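Local structure of Lin1840 protein (Listeria innocua serovar 6a, 4ZOA) at residues L86-D91 / G130-F135; C189-A194 / L233-F238; I268-A273 / L300-T305. The protein probably hydrolyses terminal, non-reducing beta-D-glucosyl residues, releasing beta-D-glucose, as a member of glycosyl hydrolase family 3. The protein carries 1 engineered substitution. All coordinates share one frame; numbering follows the deposited sequence.

All three contacts are buried and belong to one parallel, barrel-type sheet of the glycosyl hydrolase family 3 N-terminal domain, and each sends an end toward the same bound piperidine. Contacts 1 and 2 join neighbouring strand pairs, 87-90 with 133-134 and 187-193 with 233-236, and meet through the backbones of Thr134 and Cys189. Contact 3 brings strand 301-302 beside the end of strand 266-268, where a serine hydroxyl and a turn replace most of the regular pairing. Their chemistry differs accordingly: a carboxylate takes two sugar-like hydroxyls in contact 1, a lysine and a histidine hold hydroxyls in contact 2, and an aspartate receives the ring nitrogen in contact 3.

Contact 1 (L86-D91 / G130-F135); sequences LVFMAD and GHHVTF. With IFM (5-hydroxymethyl-3,4-dihydroxypiperidine), chain C.
Met89 and Phe135 meet on the inner side of two parallel strands, 87-90 and 133-134. From Met89, CB lies 3.3 Å from Phe135 CZ, CG runs alongside Val133 and comes 3.7 Å from its CB, and SD reaches Phe135 CE1 at 3.5 Å. The thioether chain is extended beyond CG, and the two side chains cross at about a right angle; SD approaches the ring obliquely, 65° off its normal, a Met-aromatic contact. On the other face, Ala90 CB sits over one face of the His131 imidazole, 3.8 Å from its centroid; His131 NE2 is hydrogen-bonded to Tyr96 OH. Near the strand start, Phe88 turns its edge to the face of His132, with planes at 87°. Phe88 O accepts both His132 N and Val133 N, while Phe135 N donates to Ala90 O. At the C-terminal end Asp91 OD1 lies at the Phe135 ring edge, 3.3 Å from Phe135 CB. The two oxygens of Asp91 accept from separate hydroxyls of the piperidine: O4 donates to Asp91 OD1 at 2.7 Å and O6 to Asp91 OD2 at 2.6 Å. The apolar Met89-Val133-Phe135 face leads to a carboxylate whose rotation two hydroxyls would hold, suiting a ligand that offers O4 and O6.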
loop_
_atom_site.group_PDB
_atom_site.type_symbol
_atom_site.label_atom_id
_atom_site.label_comp_id
_atom_site.label_asym_id
_atom_site.label_seq_id
_atom_site.Cartn_x
_atom_site.Cartn_y
_atom_site.Cartn_z
ATOM N N LEU A 86 -3.165 13.853 41.182
ATOM C CA LEU A 86 -3.478 13.408 39.820
ATOM C C LEU A 86 -2.565 14.153 38.847
ATOM O O LEU A 86 -2.293 15.345 39.059
ATOM C CB LEU A 86 -4.895 13.774 39.444
ATOM C CG LEU A 86 -6.016 13.037 40.161
ATOM C CD1 LEU A 86 -7.329 13.784 40.091
ATOM C CD2 LEU A 86 -6.152 11.620 39.611
ATOM N N VAL A 87 -2.106 13.472 37.794
ATOM C CA VAL A 87 -1.467 14.190 36.666
ATOM C C VAL A 87 -2.552 14.405 35.598
ATOM O O VAL A 87 -3.372 13.509 35.351
ATOM C CB VAL A 87 -0.192 13.484 36.111
ATOM C CG1 VAL A 87 -0.497 12.030 35.716
ATOM C CG2 VAL A 87 0.455 14.278 34.964
ATOM N N PHE A 88 -2.562 15.626 35.048
ATOM C CA PHE A 88 -3.542 16.111 34.064
ATOM C C PHE A 88 -2.945 16.245 32.666
ATOM O O PHE A 88 -1.985 17.006 32.433
ATOM C CB PHE A 88 -4.080 17.451 34.477
ATOM C CG PHE A 88 -5.088 17.365 35.573
ATOM C CD1 PHE A 88 -4.688 17.192 36.895
ATOM C CD2 PHE A 88 -6.449 17.450 35.307
ATOM C CE1 PHE A 88 -5.652 17.124 37.931
ATOM C CE2 PHE A 88 -7.392 17.400 36.340
ATOM C CZ PHE A 88 -6.985 17.232 37.642
ATOM N N MET A 89 -3.519 15.482 31.740
ATOM C CA MET A 89 -3.025 15.431 30.357
ATOM C C MET A 89 -4.077 15.960 29.395
ATOM O O MET A 89 -5.296 15.930 29.665
ATOM C CB MET A 89 -2.593 14.018 29.962
ATOM C CG MET A 89 -1.804 13.284 31.028
ATOM S SD MET A 89 -0.898 11.893 30.371
ATOM C CE MET A 89 -0.442 11.203 31.947
ATOM N N ALA A 90 -3.581 16.447 28.264
ATOM C CA ALA A 90 -4.427 17.136 27.317
ATOM C C ALA A 90 -3.855 17.048 25.900
ATOM O O ALA A 90 -2.627 16.988 25.700
ATOM C CB ALA A 90 -4.551 18.580 27.718
ATOM N N ASP A 91 -4.771 17.129 24.945
ATOM C CA ASP A 91 -4.425 17.224 23.532
ATOM C C ASP A 91 -4.148 18.659 23.130
ATOM O O ASP A 91 -5.062 19.435 22.815
ATOM C CB ASP A 91 -5.591 16.630 22.697
ATOM C CG ASP A 91 -5.655 15.135 22.811
ATOM O OD1 ASP A 91 -4.643 14.498 22.497
ATOM O OD2 ASP A 91 -6.685 14.581 23.220
ATOM N N GLY A 130 -4.154 24.660 33.756
ATOM C CA GLY A 130 -3.988 23.476 34.623
ATOM C C GLY A 130 -3.316 22.239 34.036
ATOM O O GLY A 130 -2.974 21.300 34.779
ATOM N N HIS A 131 -3.074 22.250 32.720
ATOM C CA HIS A 131 -2.549 21.067 32.041
ATOM C C HIS A 131 -1.063 20.830 32.288
ATOM O O HIS A 131 -0.247 21.707 32.096
ATOM C CB HIS A 131 -2.857 21.131 30.530
ATOM C CG HIS A 131 -4.298 21.370 30.209
ATOM N ND1 HIS A 131 -5.308 20.491 30.582
ATOM C CD2 HIS A 131 -4.901 22.366 29.532
ATOM C CE1 HIS A 131 -6.464 20.946 30.144
ATOM N NE2 HIS A 131 -6.248 22.095 29.534
ATOM N N HIS A 132 -0.727 19.615 32.707
ATOM C CA HIS A 132 0.682 19.201 32.965
ATOM C C HIS A 132 1.385 18.523 31.807
ATOM O O HIS A 132 2.616 18.612 31.696
ATOM C CB HIS A 132 0.736 18.194 34.087
ATOM C CG HIS A 132 0.026 18.641 35.315
ATOM N ND1 HIS A 132 -0.578 17.756 36.179
ATOM C CD2 HIS A 132 -0.216 19.882 35.807
ATOM C CE1 HIS A 132 -1.125 18.427 37.174
ATOM N NE2 HIS A 132 -0.942 19.716 36.958
ATOM N N VAL A 133 0.614 17.766 31.010
ATOM C CA VAL A 133 1.125 16.991 29.831
ATOM C C VAL A 133 0.347 17.309 28.524
ATOM O O VAL A 133 -0.879 17.540 28.553
ATOM C CB VAL A 133 1.037 15.466 30.079
ATOM C CG1 VAL A 133 1.759 14.677 28.981
ATOM C CG2 VAL A 133 1.597 15.078 31.441
ATOM N N THR A 134 1.060 17.351 27.381
ATOM C CA THR A 134 0.379 17.372 26.085
ATOM C C THR A 134 0.675 16.133 25.260
ATOM O O THR A 134 1.786 15.648 25.248
ATOM C CB THR A 134 0.643 18.613 25.228
ATOM O OG1 THR A 134 -0.133 18.509 24.017
ATOM C CG2 THR A 134 2.164 18.781 24.932
ATOM N N PHE A 135 -0.371 15.622 24.613
ATOM C CA PHE A 135 -0.303 14.491 23.713
ATOM C C PHE A 135 0.182 14.957 22.328
ATOM O O PHE A 135 -0.528 14.860 21.347
ATOM C CB PHE A 135 -1.669 13.823 23.645
ATOM C CG PHE A 135 -2.149 13.231 24.961
ATOM C CD1 PHE A 135 -1.306 12.452 25.738
ATOM C CD2 PHE A 135 -3.474 13.393 25.353
ATOM C CE1 PHE A 135 -1.736 11.882 26.922
ATOM C CE2 PHE A 135 -3.930 12.814 26.512
ATOM C CZ PHE A 135 -3.056 12.078 27.320
HETATM O O4 IFM C . -3.998 11.976 21.676
HETATM C C4 IFM C . -5.129 11.269 21.183
HETATM C C3 IFM C . -4.696 10.304 20.089
HETATM O O3 IFM C . -3.977 11.051 19.132
HETATM C C2 IFM C . -5.838 9.444 19.496
HETATM N N IFM C . -6.702 8.872 20.522
HETATM C C1 IFM C . -7.045 9.733 21.640
HETATM C C5 IFM C . -5.802 10.407 22.239
HETATM C C6 IFM C . -6.138 11.207 23.528
HETATM O O6 IFM C . -7.245 12.058 23.321
HETATM O O HOH W 1 -6.317 17.840 31.314
#

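Contact 2 (C189-A194 / L233-F238); sequences CVKHFA and LVMTAF. With IFM (5-hydroxymethyl-3,4-dihydroxypiperidine), chain C.
Met235 points CG anti to its backbone N (chi1 175°), and with an extended chi2 this places Met235 SD 4.1 Å from His192 CD2; the bend at chi3 then sends CE toward the piperidine O4. Lys191 starts differently: its CG is wedged between backbone N and carbonyl carbon (chi1 71°), and an extended chain beyond it carries the ammonium to the ligand. There NZ donates to both O3 and O4 of the piperidine, each at 2.7 Å. His192 brings its ring edge to the same O3, with NE2 at 2.7 Å, so that this hydroxyl is held by two side chains. Lys191 CG lies over the centre of one imidazole face, 3.6 Å above its plane, and Tyr196 meets the ring edge-to-face. Farther back, Cys189 SG nestles against Met235 CB at 3.6 Å and against Leu233 CB, while Phe193 CB touches Val234 CG1 where the two side chains cross.

The parallel backbones are joined by Val190 N to Leu233 O, by Met235 N to Val190 O and by Phe193 N to Met235 O. The last is almost straight, at 176°. Between Val190 and Phe193 the pairing slips by one residue, a beta bulge, and the peptide bonds before His192 and Ala194 are both cis. Ala237 N then makes a weak bond to Phe193 O, and Ala237 CB packs 3.7 Å from His192 CB. Phe238 approaches the ligand nitrogen obliquely and packs on Arg572 of the second subunit. Adjacent parallel strands whose C-terminal ends present polar groups to a sugar-like ligand are characteristic of TIM-barrel glycosidases, consistent with the family 3 N-terminal domain.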
loop_
_atom_site.group_PDB
_atom_site.type_symbol
_atom_site.label_atom_id
_atom_site.label_comp_id
_atom_site.label_asym_id
_atom_site.label_seq_id
_atom_site.Cartn_x
_atom_site.Cartn_y
_atom_site.Cartn_z
ATOM N N CYS A 189 4.374 14.250 25.254
ATOM C CA CYS A 189 4.143 12.824 25.014
ATOM C C CYS A 189 4.249 12.539 23.529
ATOM O O CYS A 189 3.406 12.966 22.744
ATOM C CB CYS A 189 2.745 12.410 25.461
ATOM S SG CYS A 189 2.357 10.630 25.268
ATOM N N VAL A 190 5.253 11.781 23.151
ATOM C CA VAL A 190 5.451 11.319 21.747
ATOM C C VAL A 190 4.338 10.339 21.366
ATOM O O VAL A 190 4.043 9.416 22.129
ATOM C CB VAL A 190 6.905 10.720 21.605
ATOM C CG1 VAL A 190 7.065 9.749 20.412
ATOM C CG2 VAL A 190 7.916 11.874 21.547
ATOM N N LYS A 191 3.658 10.576 20.240
ATOM C CA LYS A 191 2.687 9.589 19.777
ATOM C C LYS A 191 2.837 9.378 18.249
ATOM O O LYS A 191 3.509 10.207 17.586
ATOM C CB LYS A 191 1.282 9.992 20.217
ATOM C CG LYS A 191 0.739 11.173 19.481
ATOM C CD LYS A 191 -0.588 11.579 20.047
ATOM C CE LYS A 191 -1.191 12.709 19.230
ATOM N NZ LYS A 191 -2.445 13.181 19.801
ATOM N N HIS A 192 2.361 8.274 17.661
ATOM C CA HIS A 192 1.788 7.112 18.271
ATOM C C HIS A 192 2.724 5.933 17.995
ATOM O O HIS A 192 2.969 5.586 16.836
ATOM C CB HIS A 192 0.414 6.789 17.618
ATOM C CG HIS A 192 -0.572 7.910 17.648
ATOM N ND1 HIS A 192 -0.606 8.894 16.680
ATOM C CD2 HIS A 192 -1.602 8.178 18.493
ATOM C CE1 HIS A 192 -1.575 9.737 16.947
ATOM N NE2 HIS A 192 -2.195 9.327 18.041
ATOM N N PHE A 193 3.263 5.316 19.029
ATOM C CA PHE A 193 4.361 4.330 18.865
ATOM C C PHE A 193 3.772 2.966 18.498
ATOM O O PHE A 193 3.102 2.372 19.329
ATOM C CB PHE A 193 5.150 4.216 20.154
ATOM C CG PHE A 193 6.571 3.704 19.973
ATOM C CD1 PHE A 193 7.547 4.528 19.431
ATOM C CD2 PHE A 193 6.909 2.435 20.355
ATOM C CE1 PHE A 193 8.837 4.087 19.247
ATOM C CE2 PHE A 193 8.165 1.978 20.164
ATOM C CZ PHE A 193 9.142 2.798 19.621
ATOM N N ALA A 194 3.942 2.447 17.273
ATOM C CA ALA A 194 4.669 3.029 16.168
ATOM C C ALA A 194 3.960 2.746 14.839
ATOM O O ALA A 194 3.178 1.786 14.735
ATOM C CB ALA A 194 6.120 2.482 16.110
ATOM N N LEU A 233 6.906 11.431 28.089
ATOM C CA LEU A 233 6.037 10.267 27.815
ATOM C C LEU A 233 6.079 9.740 26.357
ATOM O O LEU A 233 6.530 10.409 25.410
ATOM C CB LEU A 233 4.570 10.579 28.172
ATOM C CG LEU A 233 4.310 10.925 29.651
ATOM C CD1 LEU A 233 4.614 12.395 29.945
ATOM C CD2 LEU A 233 2.873 10.603 30.049
ATOM N N VAL A 234 5.560 8.529 26.208
ATOM C CA VAL A 234 5.321 7.944 24.909
ATOM C C VAL A 234 3.939 7.342 24.971
ATOM O O VAL A 234 3.563 6.746 26.012
ATOM C CB VAL A 234 6.418 6.896 24.563
ATOM C CG1 VAL A 234 6.084 6.097 23.329
ATOM C CG2 VAL A 234 7.761 7.606 24.366
ATOM N N MET A 235 3.176 7.519 23.886
ATOM C CA MET A 235 1.837 6.901 23.758
ATOM C C MET A 235 1.841 5.714 22.707
ATOM O O MET A 235 2.433 5.817 21.619
ATOM C CB MET A 235 0.745 7.987 23.460
ATOM C CG MET A 235 -0.639 7.402 23.193
ATOM S SD MET A 235 -1.886 8.543 22.553
ATOM C CE MET A 235 -2.015 9.643 24.004
ATOM N N THR A 236 1.183 4.608 23.032
ATOM C CA THR A 236 1.130 3.443 22.145
ATOM C C THR A 236 0.224 3.767 20.947
ATOM O O THR A 236 -0.602 4.726 21.028
ATOM C CB THR A 236 0.564 2.194 22.918
ATOM O OG1 THR A 236 -0.835 2.338 23.248
ATOM C CG2 THR A 236 1.357 1.911 24.247
ATOM N N ALA A 237 0.342 2.977 19.859
ATOM C CA ALA A 237 -0.481 3.124 18.703
ATOM C C ALA A 237 -1.594 2.075 18.612
ATOM O O ALA A 237 -1.466 0.964 19.129
ATOM C CB ALA A 237 0.393 3.065 17.478
ATOM N N PHE A 238 -2.709 2.469 17.983
ATOM C CA PHE A 238 -3.851 1.587 17.677
ATOM C C PHE A 238 -3.595 0.380 16.776
ATOM O O PHE A 238 -4.342 -0.646 16.885
ATOM C CB PHE A 238 -4.983 2.397 17.042
ATOM C CG PHE A 238 -5.698 3.319 18.031
ATOM C CD1 PHE A 238 -6.203 2.808 19.210
ATOM C CD2 PHE A 238 -5.894 4.665 17.742
ATOM C CE1 PHE A 238 -6.883 3.608 20.087
ATOM C CE2 PHE A 238 -6.534 5.489 18.617
ATOM C CZ PHE A 238 -7.046 4.970 19.793
HETATM O O4 IFM C . -3.998 11.976 21.676
HETATM C C4 IFM C . -5.129 11.269 21.183
HETATM C C3 IFM C . -4.696 10.304 20.089
HETATM O O3 IFM C . -3.977 11.051 19.132
HETATM C C2 IFM C . -5.838 9.444 19.496
HETATM N N IFM C . -6.702 8.872 20.522
HETATM C C1 IFM C . -7.045 9.733 21.640
HETATM C C5 IFM C . -5.802 10.407 22.239
HETATM C C6 IFM C . -6.138 11.207 23.528
HETATM O O6 IFM C . -7.245 12.058 23.321
#

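Contact 3 (I268-A273 / L300-T305); sequences ISDWGA and LEMMTT. With IFM (5-hydroxymethyl-3,4-dihydroxypiperidine), chain C.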
loop_
_atom_site.group_PDB
_atom_site.type_symbol
_atom_site.label_atom_id
_atom_site.label_comp_id
_atom_site.label_asym_id
_atom_site.label_seq_id
_atom_site.Cartn_x
_atom_site.Cartn_y
_atom_site.Cartn_z
ATOM N N ILE A 268 1.888 5.423 28.171
ATOM C CA ILE A 268 0.425 5.495 28.217
ATOM C C ILE A 268 -0.199 4.874 26.981
ATOM O O ILE A 268 0.316 5.030 25.878
ATOM C CB ILE A 268 -0.046 6.950 28.306
ATOM C CG1 ILE A 268 -1.566 6.969 28.495
ATOM C CG2 ILE A 268 0.391 7.822 27.095
ATOM C CD1 ILE A 268 -2.125 8.341 28.799
ATOM N N SER A 269 -1.291 4.141 27.144
ATOM C CA SER A 269 -1.906 3.474 26.031
ATOM C C SER A 269 -2.674 4.557 25.288
ATOM O O SER A 269 -3.057 5.519 25.884
ATOM C CB SER A 269 -2.878 2.414 26.505
ATOM O OG SER A 269 -4.116 2.995 26.865
ATOM N N ASP A 270 -2.910 4.403 24.003
ATOM C CA ASP A 270 -3.919 5.293 23.399
ATOM C C ASP A 270 -5.330 4.831 23.910
ATOM O O ASP A 270 -5.476 3.791 24.577
ATOM C CB ASP A 270 -3.823 5.192 21.895
ATOM C CG ASP A 270 -4.372 6.395 21.148
ATOM O OD1 ASP A 270 -5.210 7.140 21.693
ATOM O OD2 ASP A 270 -3.970 6.527 19.943
ATOM N N TRP A 271 -6.352 5.590 23.552
ATOM C CA TRP A 271 -7.704 5.454 24.066
ATOM C C TRP A 271 -8.352 4.070 23.854
ATOM O O TRP A 271 -8.660 3.619 22.730
ATOM C CB TRP A 271 -8.564 6.559 23.456
ATOM C CG TRP A 271 -9.882 6.571 24.062
ATOM C CD1 TRP A 271 -10.829 5.575 23.994
ATOM C CD2 TRP A 271 -10.444 7.606 24.875
ATOM N NE1 TRP A 271 -11.933 5.938 24.724
ATOM C CE2 TRP A 271 -11.735 7.186 25.252
ATOM C CE3 TRP A 271 -10.008 8.878 25.263
ATOM C CZ2 TRP A 271 -12.573 7.968 26.038
ATOM C CZ3 TRP A 271 -10.835 9.654 26.047
ATOM C CH2 TRP A 271 -12.109 9.187 26.437
ATOM N N GLY A 272 -8.564 3.385 24.954
ATOM C CA GLY A 272 -8.985 2.002 24.937
ATOM C C GLY A 272 -8.057 1.026 24.237
ATOM O O GLY A 272 -8.470 -0.102 24.017
ATOM N N ALA A 273 -6.825 1.393 23.907
ATOM C CA ALA A 273 -5.978 0.450 23.105
ATOM C C ALA A 273 -5.647 -0.907 23.830
ATOM O O ALA A 273 -5.446 -1.991 23.192
ATOM C CB ALA A 273 -4.696 1.136 22.654
ATOM N N LEU A 300 0.023 2.933 31.930
ATOM C CA LEU A 300 -1.186 3.750 32.129
ATOM C C LEU A 300 -2.231 3.433 31.050
ATOM O O LEU A 300 -2.026 3.698 29.870
ATOM C CB LEU A 300 -0.825 5.232 32.096
ATOM C CG LEU A 300 -1.882 6.266 32.418
ATOM C CD1 LEU A 300 -2.617 6.054 33.747
ATOM C CD2 LEU A 300 -1.250 7.634 32.451
ATOM N N GLU A 301 -3.325 2.833 31.476
ATOM C CA GLU A 301 -4.420 2.440 30.644
ATOM C C GLU A 301 -5.399 3.629 30.453
ATOM O O GLU A 301 -6.018 4.133 31.407
ATOM C CB GLU A 301 -5.150 1.220 31.258
ATOM C CG GLU A 301 -6.301 0.678 30.399
ATOM C CD GLU A 301 -6.901 -0.624 30.910
ATOM O OE1 GLU A 301 -6.631 -1.099 32.083
ATOM O OE2 GLU A 301 -7.745 -1.152 30.137
ATOM N N MET A 302 -5.547 4.084 29.214
ATOM C CA MET A 302 -6.415 5.245 28.964
ATOM C C MET A 302 -7.875 4.851 28.791
ATOM O O MET A 302 -8.280 4.309 27.752
ATOM C CB MET A 302 -5.945 6.008 27.756
ATOM C CG MET A 302 -6.733 7.292 27.464
ATOM S SD MET A 302 -6.245 8.094 25.917
ATOM C CE MET A 302 -4.665 8.781 26.405
ATOM N N MET A 303 -8.668 5.107 29.836
ATOM C CA MET A 303 -10.126 5.086 29.786
ATOM C C MET A 303 -10.752 3.718 29.515
ATOM O O MET A 303 -11.887 3.631 29.091
ATOM C CB MET A 303 -10.654 6.159 28.831
ATOM C CG MET A 303 -10.954 7.478 29.474
ATOM S SD MET A 303 -12.304 7.347 30.713
ATOM C CE MET A 303 -13.711 7.425 29.636
ATOM N N THR A 304 -9.976 2.651 29.785
ATOM C CA THR A 304 -10.514 1.264 29.929
ATOM C C THR A 304 -10.094 0.671 31.272
ATOM O O THR A 304 -9.307 1.239 32.023
ATOM C CB THR A 304 -10.191 0.298 28.736
ATOM O OG1 THR A 304 -8.797 0.350 28.331
ATOM C CG2 THR A 304 -11.097 0.649 27.580
ATOM N N THR A 305 -10.628 -0.484 31.574
ATOM C CA THR A 305 -10.612 -0.967 32.944
ATOM C C THR A 305 -9.948 -2.329 33.062
ATOM O O THR A 305 -10.137 -3.006 34.074
ATOM C CB THR A 305 -12.066 -1.162 33.360
ATOM O OG1 THR A 305 -12.727 -1.895 32.312
ATOM C CG2 THR A 305 -12.743 0.171 33.530
HETATM O O4 IFM C . -3.998 11.976 21.676
HETATM C C4 IFM C . -5.129 11.269 21.183
HETATM C C3 IFM C . -4.696 10.304 20.089
HETATM O O3 IFM C . -3.977 11.051 19.132
HETATM C C2 IFM C . -5.838 9.444 19.496
HETATM N N IFM C . -6.702 8.872 20.522
HETATM C C1 IFM C . -7.045 9.733 21.640
HETATM C C5 IFM C . -5.802 10.407 22.239
HETATM C C6 IFM C . -6.138 11.207 23.528
HETATM O O6 IFM C . -7.245 12.058 23.321
HETATM O O HOH W 2 -6.662 1.250 27.136
#
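Ser269 OG occupies the position between its backbone N and carbonyl carbon (chi1 81°), and from there it accepts Met302 N at 3.0 Å, nearly straight at 173°. The same hydroxyl donates to Asp270 O, which Ala273 N reaches from the opposite face as it closes a type II turn. A water links Ser269 OG to Thr304 OG1, donating to both. Backbone bonds flank this junction: Ser269 N to Leu300 O, and Gly272 N to Met302 O at 3.0 Å.

Met302 is extended through CG and SD before bending at chi3. Met302 SD lies 3.7 Å from Trp271 CB, and Met302 CE swings back to Ile268 CD1 at 3.5 Å. Ile268 and Leu300 run side by side in the same direction. In Met303 an off-staggered chi1 sets CG over the six-membered ring of Trp271, 3.7 Å from CH2, a CH-pi contact; folds at chi2 and chi3 keep CE near CZ2. Met302 SD and Met303 SD both make oblique Met-aromatic contacts with this ring, while NE1 is hydrogen-bonded to Pro42 O.

The CB of Asp270 points away from 300-305. Asp270 OD1 accepts the piperidine nitrogen at 2.6 Å and also Trp271 N at 2.7 Å, the latter on the anti side, tilted 26° from the carboxylate plane. The Trp271 N bond probably helps hold OD1 toward the ligand, and the Ser269 and Ala273 bonds to Asp270 O steady the backbone that carries it.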